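Local coordinates for Sso-CP2 metallo-carboxypetidase (Sulfolobus solfataricus, PDB 4MMO), which probably acts as a zinc-dependent carboxypeptidase of the M20 family, hydrolysing peptide bonds, at residues E253-K256 with K257-F261. Residues are numbered along the deposited sequence; the frame is centred on the assembly and turned at random.
Sequences EELK and KALGF
The flat carbonyl group of Leu255 meets Leu259 across the turn: Leu255 O receives Leu259 N almost end-on at 3.0 Å (C=O...N 162°), while Leu259 CG sits beside the same oxygen, 3.3 Å from Leu255 O. Lys256 O takes Gly260 N from a direction tilted 27° out of the carbonyl plane, at 3.1 Å, and a water also donates to this oxygen. That water donates to Phe261 O as well (3.0 Å), tying the last turn of helix 252-259 to Phe261, two residues past its end. Lys257 N to Glu253 O and Ala258 N to Glu254 O complete the i+4 series. Gly260, the first residue past the helix, has a positive phi, at which a beta-carbon would press on the preceding carbonyl oxygen. Within the M20 dimerisation region, this C-terminal turn meets the second subunit, whose Lys194 NZ bonds to the oxygens of Ala258 and Leu259. Leu255, with CG anti to its N (chi1 175°), carries CD1 along the helix to 3.9 Å from Leu259 CG. An alanine replacing Leu259 would probably leave Leu255 CD1 without this apolar neighbour and weaken packing on Leu264 and on Asn200 of the second subunit. The extended Lys256 chain passes with CE 4.0 Å from Phe261 O.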
loop_
_atom_site.group_PDB
_atom_site.type_symbol
_atom_site.label_atom_id
_atom_site.label_comp_id
_atom_site.label_asym_id
_atom_site.label_seq_id
_atom_site.Cartn_x
_atom_site.Cartn_y
_atom_site.Cartn_z
ATOM N N GLU A 253 6.519 -18.144 -24.336
ATOM C CA GLU A 253 5.180 -17.619 -24.566
ATOM C C GLU A 253 4.179 -18.215 -23.585
ATOM O O GLU A 253 3.252 -17.535 -23.144
ATOM C CB GLU A 253 4.730 -17.885 -26.003
ATOM C CG GLU A 253 3.399 -17.233 -26.363
ATOM C CD GLU A 253 3.394 -15.732 -26.116
ATOM O OE1 GLU A 253 2.332 -15.190 -25.744
ATOM O OE2 GLU A 253 4.455 -15.094 -26.294
ATOM N N GLU A 254 4.367 -19.484 -23.241
ATOM C CA GLU A 254 3.498 -20.137 -22.273
ATOM C C GLU A 254 3.730 -19.541 -20.887
ATOM O O GLU A 254 2.794 -19.387 -20.098
ATOM C CB GLU A 254 3.756 -21.644 -22.252
ATOM C CG GLU A 254 2.580 -22.467 -21.751
ATOM C CD GLU A 254 1.376 -22.391 -22.676
ATOM O OE1 GLU A 254 0.234 -22.472 -22.176
ATOM O OE2 GLU A 254 1.572 -22.253 -23.903
ATOM N N LEU A 255 4.983 -19.202 -20.599
ATOM C CA LEU A 255 5.343 -18.616 -19.313
ATOM C C LEU A 255 4.768 -17.212 -19.181
ATOM O O LEU A 255 4.205 -16.861 -18.143
ATOM C CB LEU A 255 6.864 -18.577 -19.141
ATOM C CG LEU A 255 7.375 -17.876 -17.877
ATOM C CD1 LEU A 255 6.755 -18.473 -16.620
ATOM C CD2 LEU A 255 8.889 -17.951 -17.802
ATOM N N LYS A 256 4.906 -16.417 -20.238
ATOM C CA LYS A 256 4.422 -15.044 -20.226
ATOM C C LYS A 256 2.921 -14.999 -19.973
ATOM O O LYS A 256 2.438 -14.161 -19.212
ATOM C CB LYS A 256 4.749 -14.342 -21.545
ATOM C CG LYS A 256 4.246 -12.904 -21.603
ATOM C CD LYS A 256 4.734 -12.179 -22.846
ATOM C CE LYS A 256 4.198 -10.755 -22.894
ATOM N NZ LYS A 256 4.732 -9.993 -24.054
ATOM N N LYS A 257 2.189 -15.906 -20.612
ATOM C CA LYS A 257 0.743 -15.962 -20.457
ATOM C C LYS A 257 0.361 -16.438 -19.059
ATOM O O LYS A 257 -0.646 -16.001 -18.499
ATOM C CB LYS A 257 0.126 -16.884 -21.510
ATOM C CG LYS A 257 -1.379 -17.049 -21.366
ATOM C CD LYS A 257 -1.964 -17.908 -22.472
ATOM C CE LYS A 257 -3.480 -17.995 -22.358
ATOM N NZ LYS A 257 -3.922 -18.390 -20.989
ATOM N N ALA A 258 1.167 -17.336 -18.503
ATOM C CA ALA A 258 0.906 -17.872 -17.173
ATOM C C ALA A 258 1.050 -16.780 -16.116
ATOM O O ALA A 258 0.209 -16.650 -15.229
ATOM C CB ALA A 258 1.846 -19.029 -16.875
ATOM N N LEU A 259 2.118 -15.997 -16.220
ATOM C CA LEU A 259 2.372 -14.919 -15.272
ATOM C C LEU A 259 1.295 -13.843 -15.375
ATOM O O LEU A 259 0.767 -13.380 -14.363
ATOM C CB LEU A 259 3.757 -14.316 -15.517
ATOM C CG LEU A 259 4.934 -15.274 -15.315
ATOM C CD1 LEU A 259 6.247 -14.616 -15.728
ATOM C CD2 LEU A 259 5.007 -15.752 -13.873
ATOM N N GLY A 260 0.970 -13.447 -16.601
ATOM C CA GLY A 260 -0.115 -12.509 -16.835
ATOM C C GLY A 260 0.318 -11.055 -16.843
ATOM O O GLY A 260 -0.521 -10.157 -16.779
ATOM N N PHE A 261 1.626 -10.822 -16.913
ATOM C CA PHE A 261 2.161 -9.471 -17.043
ATOM C C PHE A 261 2.192 -9.070 -18.514
ATOM O O PHE A 261 2.512 -9.887 -19.380
ATOM C CB PHE A 261 3.569 -9.379 -16.443
ATOM C CG PHE A 261 3.604 -8.794 -15.057
ATOM C CD1 PHE A 261 2.727 -9.233 -14.079
ATOM C CD2 PHE A 261 4.527 -7.812 -14.728
ATOM C CE1 PHE A 261 2.760 -8.697 -12.801
ATOM C CE2 PHE A 261 4.565 -7.271 -13.450
ATOM C CZ PHE A 261 3.681 -7.717 -12.486
HETATM O O HOH W 1 0.647 -11.805 -20.647
#